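Local coordinates for protein SusD homolog (Bacteroides thetaiotaomicron VPI-5482, PDB 3IV0) that is of undetermined specificity but, as a SusD-family protein of the outer membrane, probably binds glycans at the cell surface for uptake, at residues S134-V139 and N213-Q218; S204-M209 and V232-E237; Q226-V231 and A375-A380; Y431-V434 and K438-N441. All blocks are in the same frame, centred on the assembly; numbering follows the deposited sequence. Where two conformers were deposited one is given.

Contact 1. Residues S134-V139 and N213-Q218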
# COMPACT_ATOMS: atom_id res chain seq x y z
N SER A 134 9.64 -0.61 -4.71
CA SER A 134 9.56 0.60 -5.53
C SER A 134 9.07 0.25 -6.92
O SER A 134 8.17 0.94 -7.44
CB SER A 134 10.91 1.30 -5.59
OG SER A 134 11.31 1.75 -4.29
N TYR A 135 9.66 -0.78 -7.55
CA TYR A 135 9.19 -1.20 -8.86
C TYR A 135 7.72 -1.60 -8.79
O TYR A 135 6.92 -1.25 -9.68
CB TYR A 135 10.01 -2.38 -9.42
CG TYR A 135 11.23 -1.90 -10.20
CD1 TYR A 135 11.06 -1.12 -11.32
CD2 TYR A 135 12.50 -2.24 -9.82
CE1 TYR A 135 12.15 -0.66 -12.04
CE2 TYR A 135 13.60 -1.78 -10.54
CZ TYR A 135 13.41 -0.98 -11.62
OH TYR A 135 14.49 -0.50 -12.37
N PHE A 136 7.32 -2.35 -7.78
CA PHE A 136 5.91 -2.72 -7.63
C PHE A 136 5.03 -1.51 -7.53
O PHE A 136 4.00 -1.45 -8.22
CB PHE A 136 5.71 -3.62 -6.44
CG PHE A 136 4.28 -4.01 -6.19
CD1 PHE A 136 3.58 -4.74 -7.14
CD2 PHE A 136 3.66 -3.71 -5.00
CE1 PHE A 136 2.27 -5.15 -6.89
CE2 PHE A 136 2.32 -4.11 -4.76
CZ PHE A 136 1.65 -4.83 -5.73
N PHE A 137 5.40 -0.53 -6.72
CA PHE A 137 4.56 0.65 -6.58
C PHE A 137 4.43 1.42 -7.88
O PHE A 137 3.34 1.96 -8.21
CB PHE A 137 5.13 1.57 -5.48
CG PHE A 137 4.53 1.32 -4.12
CD1 PHE A 137 4.41 0.05 -3.60
CD2 PHE A 137 4.08 2.38 -3.36
CE1 PHE A 137 3.84 -0.15 -2.37
CE2 PHE A 137 3.50 2.19 -2.12
CZ PHE A 137 3.40 0.91 -1.63
N ILE A 138 5.49 1.52 -8.67
CA ILE A 138 5.38 2.26 -9.92
C ILE A 138 4.67 1.46 -11.02
O ILE A 138 4.02 2.04 -11.88
CB ILE A 138 6.71 2.87 -10.41
CG1 ILE A 138 7.82 1.86 -10.66
CG2 ILE A 138 7.14 3.96 -9.44
CD1 ILE A 138 9.08 2.46 -11.34
N VAL A 139 4.78 0.13 -11.00
CA VAL A 139 3.98 -0.67 -11.94
C VAL A 139 2.50 -0.47 -11.62
O VAL A 139 1.66 -0.27 -12.54
CB VAL A 139 4.34 -2.15 -11.86
CG1 VAL A 139 3.26 -3.00 -12.55
CG2 VAL A 139 5.71 -2.38 -12.54
N ASN A 213 2.34 -11.53 -7.05
CA ASN A 213 1.64 -12.67 -7.66
C ASN A 213 0.20 -12.31 -8.02
O ASN A 213 -0.29 -12.69 -9.08
CB ASN A 213 1.65 -13.85 -6.73
CG ASN A 213 2.90 -14.70 -6.89
OD1 ASN A 213 3.09 -15.37 -7.91
ND2 ASN A 213 3.78 -14.66 -5.89
N LEU A 214 -0.51 -11.61 -7.15
CA LEU A 214 -1.92 -11.30 -7.40
C LEU A 214 -2.10 -10.26 -8.50
O LEU A 214 -3.10 -10.29 -9.23
CB LEU A 214 -2.61 -10.91 -6.10
CG LEU A 214 -2.73 -12.10 -5.12
CD1 LEU A 214 -3.12 -11.60 -3.75
CD2 LEU A 214 -3.78 -13.10 -5.63
N TRP A 215 -1.11 -9.40 -8.72
CA TRP A 215 -1.12 -8.51 -9.87
C TRP A 215 -0.86 -9.32 -11.13
O TRP A 215 -1.47 -9.07 -12.18
CB TRP A 215 -0.14 -7.31 -9.71
CG TRP A 215 -0.79 -6.23 -8.98
CD1 TRP A 215 -1.10 -6.21 -7.66
CD2 TRP A 215 -1.27 -5.00 -9.53
NE1 TRP A 215 -1.78 -5.05 -7.35
CE2 TRP A 215 -1.87 -4.28 -8.49
CE3 TRP A 215 -1.23 -4.43 -10.81
CZ2 TRP A 215 -2.47 -3.03 -8.70
CZ3 TRP A 215 -1.80 -3.20 -11.01
CH2 TRP A 215 -2.41 -2.52 -9.97
N LEU A 216 0.02 -10.30 -11.06
CA LEU A 216 0.28 -11.19 -12.22
C LEU A 216 -0.95 -12.03 -12.58
O LEU A 216 -1.18 -12.34 -13.75
CB LEU A 216 1.51 -12.08 -11.95
CG LEU A 216 2.83 -11.30 -12.10
CD1 LEU A 216 3.99 -12.03 -11.44
CD2 LEU A 216 3.16 -11.08 -13.57
N VAL A 217 -1.78 -12.36 -11.61
CA VAL A 217 -3.05 -13.05 -11.90
C VAL A 217 -3.88 -12.25 -12.89
O VAL A 217 -4.47 -12.82 -13.80
CB VAL A 217 -3.86 -13.27 -10.58
CG1 VAL A 217 -5.36 -13.57 -10.91
CG2 VAL A 217 -3.24 -14.40 -9.78
N GLN A 218 -3.93 -10.93 -12.74
CA GLN A 218 -4.73 -10.07 -13.58
C GLN A 218 -4.09 -9.84 -14.94
O GLN A 218 -4.77 -9.82 -15.97
CB GLN A 218 -4.92 -8.71 -12.91
CG GLN A 218 -5.71 -7.70 -13.73
CD GLN A 218 -7.12 -8.17 -14.08
OE1 GLN A 218 -7.83 -8.82 -13.28
NE2 GLN A 218 -7.54 -7.79 -15.28
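The rings of Phe-136 and Trp-215 form a T-shaped (edge-to-face) pair: the edge of the phenyl ring is presented to one face of the indole, over its five-membered ring. The two planes stand at 90° and the centroids are 5.0 Å apart. Two neighbouring atoms of the phenyl edge do the touching. CE1 and CZ of Phe-136 each lie 3.6 Å from CD1 of Trp-215, so the edge is centred over that atom, with CE1 leaning to the CG side of the indole and CZ to the NE1 side. The bond from CA to CB of Phe-136 runs past the other helix, and it is the first torsion, with CG anti to the backbone N (chi1 178°), that brings the ring end across. The nearest alpha carbons, those of Phe-136 and Trp-215, are 9.4 Å apart, so these two large side chains bridge helices whose backbones do not meet here. A leucine in place of Trp-215 would probably deprive the phenyl edge of its flat aromatic seat and open a gap between the helices. The contact is buried: helix 117-142 brings Phe-136, which also packs on Leu-166 of helix 162-167, and helix 202-219 brings Trp-215, whose indole is further covered by Tyr-431, Val-434 and Arg-435 of helix 429-436.

Contact 2. Residues S204-M209 and V232-E237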
# COMPACT_ATOMS: atom_id res chain seq x y z
N SER A 204 7.71 -8.79 5.58
CA SER A 204 7.64 -7.76 4.56
C SER A 204 7.78 -8.39 3.15
O SER A 204 7.01 -8.09 2.21
CB SER A 204 8.76 -6.75 4.73
OG SER A 204 8.86 -6.25 6.04
N VAL A 205 8.80 -9.24 3.02
CA VAL A 205 9.08 -9.93 1.78
C VAL A 205 7.90 -10.80 1.36
O VAL A 205 7.49 -10.75 0.20
CB VAL A 205 10.36 -10.78 1.86
CG1 VAL A 205 10.56 -11.60 0.58
CG2 VAL A 205 11.61 -9.86 2.12
N ILE A 206 7.35 -11.58 2.29
CA ILE A 206 6.23 -12.44 1.95
C ILE A 206 5.04 -11.62 1.47
O ILE A 206 4.42 -11.97 0.45
CB ILE A 206 5.86 -13.32 3.16
CG1 ILE A 206 6.97 -14.35 3.45
CG2 ILE A 206 4.52 -14.05 2.89
CD1 ILE A 206 6.86 -14.98 4.83
N ALA A 207 4.67 -10.57 2.17
CA ALA A 207 3.51 -9.77 1.79
C ALA A 207 3.69 -9.18 0.40
O ALA A 207 2.78 -9.21 -0.44
CB ALA A 207 3.24 -8.68 2.80
N LEU A 208 4.86 -8.63 0.11
CA LEU A 208 5.12 -8.05 -1.19
C LEU A 208 5.01 -9.11 -2.29
O LEU A 208 4.41 -8.89 -3.33
CB LEU A 208 6.50 -7.39 -1.22
CG LEU A 208 6.92 -6.83 -2.58
CD1 LEU A 208 5.88 -5.88 -3.19
CD2 LEU A 208 8.30 -6.18 -2.51
N MSE A 209 5.55 -10.29 -2.05
CA MSE A 209 5.46 -11.35 -3.03
C MSE A 209 4.05 -11.79 -3.29
O MSE A 209 3.68 -12.09 -4.43
CB MSE A 209 6.32 -12.53 -2.62
CG MSE A 209 7.86 -12.28 -2.67
SE MSE A 209 8.91 -13.79 -2.17
CE MSE A 209 8.67 -14.95 -3.77
N VAL A 232 -0.58 -19.22 -2.10
CA VAL A 232 -0.83 -20.24 -1.07
C VAL A 232 0.46 -20.71 -0.40
O VAL A 232 0.54 -20.84 0.83
CB VAL A 232 -1.62 -21.42 -1.66
CG1 VAL A 232 -1.70 -22.58 -0.68
CG2 VAL A 232 -3.02 -20.96 -2.10
N SER A 233 1.48 -20.95 -1.22
CA SER A 233 2.79 -21.31 -0.70
C SER A 233 3.31 -20.25 0.28
O SER A 233 3.80 -20.55 1.36
CB SER A 233 3.80 -21.48 -1.84
OG SER A 233 5.08 -21.85 -1.36
N LEU A 234 3.20 -19.00 -0.14
CA LEU A 234 3.64 -17.87 0.66
C LEU A 234 2.84 -17.76 1.96
O LEU A 234 3.37 -17.45 3.02
CB LEU A 234 3.51 -16.59 -0.17
CG LEU A 234 4.62 -16.47 -1.22
CD1 LEU A 234 4.22 -15.47 -2.26
CD2 LEU A 234 5.96 -16.08 -0.53
N GLY A 235 1.55 -18.02 1.88
CA GLY A 235 0.72 -18.05 3.09
C GLY A 235 1.14 -19.12 4.07
O GLY A 235 1.17 -18.92 5.27
N GLU A 236 1.44 -20.30 3.55
CA GLU A 236 1.90 -21.40 4.37
C GLU A 236 3.20 -21.01 5.05
O GLU A 236 3.40 -21.28 6.23
CB GLU A 236 2.07 -22.66 3.51
CG GLU A 236 0.74 -23.26 3.10
CD GLU A 236 0.81 -24.33 2.01
OE1 GLU A 236 1.88 -24.55 1.42
OE2 GLU A 236 -0.25 -24.92 1.73
N GLU A 237 4.09 -20.32 4.34
CA GLU A 237 5.32 -19.83 4.94
C GLU A 237 5.07 -18.73 5.97
O GLU A 237 5.67 -18.75 7.05
CB GLU A 237 6.29 -19.34 3.86
CG GLU A 237 7.60 -18.76 4.39
CD GLU A 237 8.45 -19.75 5.12
OE1 GLU A 237 8.28 -20.97 4.94
OE2 GLU A 237 9.31 -19.31 5.90
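Leu-234 reaches between Ile-206 and Met-209, one turn apart on the facing helix. Its CB passes CG2 of Ile-206 at 4.1 Å, the two side chains running past each other in opposite directions. CG stands anti to the carbonyl carbon of Leu-234 (chi1 -75°), which carries both methyl branches to Met-209. There they part: CD1 of Leu-234 presses on CB of Met-209 at 3.6 Å and also meets the backbone carbon of that residue, whereas CD2 of Leu-234 turns to the selenium, SE of Met-209 (modelled as selenomethionine), 4.1 Å away. The two side chains cross at about a right angle. Helices 202-219 and 224-238, consecutive in the chain, form an antiparallel helical hairpin, consistent with the TPR-like architecture of SusD proteins; the axes of the two short segments approach to 9.7 Å at an angle of 160°. A serine in place of Leu-234 would probably open a gap beside CB and SE of Met-209 and lose the packing between them. Leu-177 of helix 174-178 packs on both Met-209 and Leu-234. CG2 of Ile-206 also lies 3.6 Å from the backbone O of Leu-234, and CD1 of Ile-206 touches CG of Glu-237 at 3.9 Å. The carboxylate of that glutamate forms salt bridges through OE1 to Arg-240 and through OE2 to Arg-202.

Contact 3. Residues Q226-V231 and A375-A380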
# COMPACT_ATOMS: atom_id res chain seq x y z
N GLN A 226 -0.76 -20.92 -11.37
CA GLN A 226 0.52 -20.91 -10.73
C GLN A 226 0.68 -19.71 -9.79
O GLN A 226 1.23 -19.86 -8.73
CB GLN A 226 1.67 -20.92 -11.74
CG GLN A 226 3.02 -21.11 -11.08
CD GLN A 226 3.12 -22.41 -10.29
OE1 GLN A 226 2.96 -23.49 -10.85
NE2 GLN A 226 3.36 -22.32 -8.97
N TYR A 227 0.26 -18.52 -10.21
CA TYR A 227 0.41 -17.38 -9.30
C TYR A 227 -0.40 -17.57 -8.02
O TYR A 227 0.08 -17.27 -6.93
CB TYR A 227 0.01 -16.08 -10.03
CG TYR A 227 0.87 -15.79 -11.26
CD1 TYR A 227 2.24 -15.83 -11.20
CD2 TYR A 227 0.29 -15.44 -12.49
CE1 TYR A 227 3.03 -15.57 -12.33
CE2 TYR A 227 1.09 -15.20 -13.61
CZ TYR A 227 2.43 -15.28 -13.51
OH TYR A 227 3.24 -15.02 -14.61
N TYR A 228 -1.63 -18.05 -8.13
CA TYR A 228 -2.41 -18.33 -6.95
C TYR A 228 -1.75 -19.41 -6.09
O TYR A 228 -1.70 -19.28 -4.87
CB TYR A 228 -3.84 -18.76 -7.33
CG TYR A 228 -4.79 -17.64 -7.70
CD1 TYR A 228 -4.98 -16.53 -6.89
CD2 TYR A 228 -5.59 -17.74 -8.83
CE1 TYR A 228 -5.92 -15.56 -7.20
CE2 TYR A 228 -6.52 -16.77 -9.15
CZ TYR A 228 -6.70 -15.68 -8.33
OH TYR A 228 -7.65 -14.73 -8.64
N ARG A 229 -1.20 -20.44 -6.70
CA ARG A 229 -0.47 -21.44 -5.93
C ARG A 229 0.71 -20.84 -5.20
O ARG A 229 1.07 -21.25 -4.08
CB ARG A 229 -0.05 -22.61 -6.84
CG ARG A 229 -1.17 -23.53 -7.21
CD ARG A 229 -0.65 -24.67 -8.10
NE ARG A 229 -1.73 -25.59 -8.42
CZ ARG A 229 -1.65 -26.53 -9.34
NH1 ARG A 229 -0.53 -26.69 -10.04
NH2 ARG A 229 -2.69 -27.31 -9.57
N ASN A 230 1.39 -19.89 -5.85
CA ASN A 230 2.49 -19.20 -5.21
C ASN A 230 2.00 -18.47 -3.96
O ASN A 230 2.65 -18.45 -2.95
CB ASN A 230 3.11 -18.17 -6.15
CG ASN A 230 3.90 -18.78 -7.30
OD1 ASN A 230 4.22 -19.99 -7.31
ND2 ASN A 230 4.20 -17.95 -8.30
N VAL A 231 0.84 -17.83 -4.05
CA VAL A 231 0.31 -17.10 -2.90
C VAL A 231 -0.01 -18.06 -1.78
O VAL A 231 0.26 -17.78 -0.60
CB VAL A 231 -0.92 -16.28 -3.24
CG1 VAL A 231 -1.53 -15.66 -1.99
CG2 VAL A 231 -0.59 -15.19 -4.26
N ALA A 375 -6.39 -16.26 2.00
CA ALA A 375 -7.75 -16.75 1.81
C ALA A 375 -8.21 -16.54 0.37
O ALA A 375 -8.86 -17.42 -0.21
CB ALA A 375 -8.70 -16.06 2.76
N GLU A 376 -7.98 -15.36 -0.20
CA GLU A 376 -8.40 -15.07 -1.55
C GLU A 376 -7.84 -16.07 -2.53
O GLU A 376 -8.55 -16.56 -3.42
CB GLU A 376 -7.92 -13.66 -1.91
CG GLU A 376 -8.17 -13.27 -3.34
CD GLU A 376 -7.68 -11.88 -3.67
OE1 GLU A 376 -7.52 -11.08 -2.75
OE2 GLU A 376 -7.47 -11.62 -4.88
N ALA A 377 -6.55 -16.39 -2.43
CA ALA A 377 -5.89 -17.31 -3.35
C ALA A 377 -6.46 -18.70 -3.19
O ALA A 377 -6.72 -19.39 -4.18
CB ALA A 377 -4.35 -17.31 -3.16
N LEU A 378 -6.64 -19.13 -1.96
CA LEU A 378 -7.24 -20.46 -1.72
C LEU A 378 -8.62 -20.52 -2.33
O LEU A 378 -8.98 -21.51 -3.01
CB LEU A 378 -7.36 -20.75 -0.25
CG LEU A 378 -6.09 -21.20 0.42
CD1 LEU A 378 -6.31 -21.20 1.93
CD2 LEU A 378 -5.69 -22.59 -0.09
N ALA A 379 -9.45 -19.50 -2.08
CA ALA A 379 -10.79 -19.51 -2.60
C ALA A 379 -10.80 -19.52 -4.12
O ALA A 379 -11.61 -20.21 -4.76
CB ALA A 379 -11.59 -18.34 -2.04
N ALA A 380 -9.83 -18.87 -4.75
CA ALA A 380 -9.81 -18.78 -6.21
C ALA A 380 -9.42 -20.11 -6.79
O ALA A 380 -9.94 -20.51 -7.84
CB ALA A 380 -8.82 -17.66 -6.67
O HOH W 1 -7.43 -12.42 -7.38
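One water joins Tyr-228 to Glu-376: it lies in the plane of the tyrosine ring, 2.6 Å from OH of Tyr-228, and donates to OE2 of Glu-376, also at 2.6 Å. The same OE2 takes a salt bridge from Arg-435, so a charge and the water grip it together. The bridge flanks a packing of two helices, 224-238 and 367-381, in the alpha-helical framework of this SusD-family protein; the short segments come within 8.6 Å, axis to axis, with their directions 136° apart. The small alanine side chains of the second helix are consistent with the close approach, the CA atoms of Tyr-228 and Ala-377 being 5.1 Å apart. CB of Ala-380 sits over one face of the Tyr-228 ring in a CH-pi contact, 3.5 Å from the centroid and 18° off the normal, displaced toward the CZ rim. With CG anti to its carbonyl carbon (chi1 -79°), Tyr-228 lies across the partner helix, where its CD1 also meets CB of Ala-377 at 3.9 Å. Leu-214 and Val-217 of helix 202-219 pack on the same tyrosine. One turn further along, Val-231 fits tightly against the other alanine, its CG1 only 3.5 Å from CB of Ala-377.

Contact 4. Residues Y431-V434 and K438-N441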
# COMPACT_ATOMS: atom_id res chain seq x y z
N TYR A 431 -6.24 -0.33 -5.74
CA TYR A 431 -5.34 -1.32 -6.29
C TYR A 431 -5.97 -2.72 -6.24
O TYR A 431 -5.82 -3.50 -7.19
CB TYR A 431 -4.04 -1.23 -5.52
CG TYR A 431 -3.26 0.04 -5.79
CD1 TYR A 431 -2.90 0.39 -7.08
CD2 TYR A 431 -2.82 0.84 -4.76
CE1 TYR A 431 -2.17 1.55 -7.34
CE2 TYR A 431 -2.06 1.99 -5.00
CZ TYR A 431 -1.71 2.30 -6.28
OH TYR A 431 -0.90 3.40 -6.56
N ASP A 432 -6.73 -3.01 -5.19
CA ASP A 432 -7.49 -4.28 -5.13
C ASP A 432 -8.51 -4.33 -6.26
O ASP A 432 -8.71 -5.37 -6.88
CB ASP A 432 -8.19 -4.41 -3.79
CG ASP A 432 -7.26 -4.85 -2.67
OD1 ASP A 432 -6.11 -5.26 -2.92
OD2 ASP A 432 -7.78 -4.94 -1.53
N LEU A 433 -9.18 -3.21 -6.51
CA LEU A 433 -10.12 -3.20 -7.61
C LEU A 433 -9.45 -3.47 -8.93
O LEU A 433 -10.02 -4.16 -9.80
CB LEU A 433 -10.86 -1.87 -7.67
CG LEU A 433 -11.86 -1.57 -6.57
CD1 LEU A 433 -12.38 -0.15 -6.77
CD2 LEU A 433 -13.04 -2.53 -6.61
N VAL A 434 -8.27 -2.90 -9.16
CA VAL A 434 -7.61 -3.12 -10.44
C VAL A 434 -7.17 -4.58 -10.61
O VAL A 434 -7.43 -5.19 -11.65
CB VAL A 434 -6.41 -2.16 -10.62
CG1 VAL A 434 -5.54 -2.54 -11.82
CG2 VAL A 434 -6.90 -0.70 -10.73
N LYS A 438 -12.32 -5.75 -10.65
CA LYS A 438 -13.57 -5.26 -10.11
C LYS A 438 -13.75 -3.77 -10.35
O LYS A 438 -14.84 -3.25 -10.14
CB LYS A 438 -13.73 -5.63 -8.63
CG LYS A 438 -14.05 -7.11 -8.45
CD LYS A 438 -14.03 -7.54 -7.01
CE LYS A 438 -14.75 -8.86 -6.80
NZ LYS A 438 -14.03 -10.05 -7.26
N VAL A 439 -12.69 -3.08 -10.78
CA VAL A 439 -12.72 -1.65 -11.03
C VAL A 439 -13.68 -1.28 -12.16
O VAL A 439 -14.11 -0.12 -12.25
CB VAL A 439 -11.31 -1.06 -11.28
CG1 VAL A 439 -10.75 -1.39 -12.68
CG2 VAL A 439 -11.28 0.48 -11.01
N TYR A 440 -14.02 -2.26 -13.00
CA TYR A 440 -14.97 -2.00 -14.09
C TYR A 440 -16.28 -2.73 -13.86
O TYR A 440 -17.07 -2.88 -14.80
CB TYR A 440 -14.36 -2.33 -15.46
CG TYR A 440 -13.77 -3.69 -15.58
CD1 TYR A 440 -14.60 -4.81 -15.71
CD2 TYR A 440 -12.40 -3.88 -15.59
CE1 TYR A 440 -14.08 -6.04 -15.83
CE2 TYR A 440 -11.85 -5.13 -15.71
CZ TYR A 440 -12.72 -6.22 -15.85
OH TYR A 440 -12.24 -7.49 -15.95
N ASN A 441 -16.58 -3.10 -12.61
CA ASN A 441 -17.79 -3.84 -12.27
C ASN A 441 -18.59 -3.08 -11.23
O ASN A 441 -18.17 -2.93 -10.09
CB ASN A 441 -17.39 -5.24 -11.76
CG ASN A 441 -18.56 -6.17 -11.63
OD1 ASN A 441 -19.68 -5.75 -11.34
ND2 ASN A 441 -18.28 -7.47 -11.78
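Leu-433 makes both the polar and the closest apolar contacts here, with Lys-438 and Val-439 as its partners. The hydrogen bond across the segments is a backbone one: N of Val-439 donates to O of Leu-433 at 3.0 Å. It is rather bent, with an N-H...O angle of 139°, and the donor approaches from above the carbonyl plane. N of Lys-438 lies 2.9 Å from the same O of Leu-433. OG1 of Thr-436 has weak hydrogen bonds with both that oxygen and the Lys-438 amide.

Apolar contacts flank the bond. CB of Val-439 lies 3.7 Å from CB of Leu-433, and its CG2, anti to the backbone N, borders the same leucine carbon. CG1 of Val-439 lies near O of Leu-433 and makes a looser contact with CG2 of Val-434 at 4.4 Å. The other end of Leu-433 is used as well: its CD2 rests on CB of Lys-438 at 3.8 Å, the two side chains crossing at about a right angle.

Charged groups lead away from the contact. The lysine chain runs off to cation-pi contacts with Phe-416 and Tyr-444, and Asp-432 forms salt bridges to Arg-419 and Arg-435. Val-439 is further held by backbone hydrogen bonding with Met-449 and packs against Phe-454 of helix 451-455. The chain leaves helix 429-436, turns back into a short 3-10 segment and returns the amide of Val-439 to the carbonyl of Leu-433 in the last turn, a C-terminal capping arrangement with the donor six residues after the acceptor.

How the contacts relate
From the N terminus, the chain first opens contact 1 on helix 117-142 and closes it on helix 202-219, with 73 residues between. That helix has by then already opened contact 2, so contacts 1 and 2 cross; contact 2 closes on helix 224-238, with 22 residues, mostly helix, between its segments. Contact 3 starts on the same helix before contact 2 closes, crosses it in turn, and spans 143 residues to helix 367-381, tying the middle of the chain to its C-terminal part. Contact 4 follows in series as a local turn with three residues between its segments. Contacts 1 and 3 are in series yet touch where Asn-213 meets Asn-230, and Phe-136 of contact 1 packs on Leu-208 of contact 2.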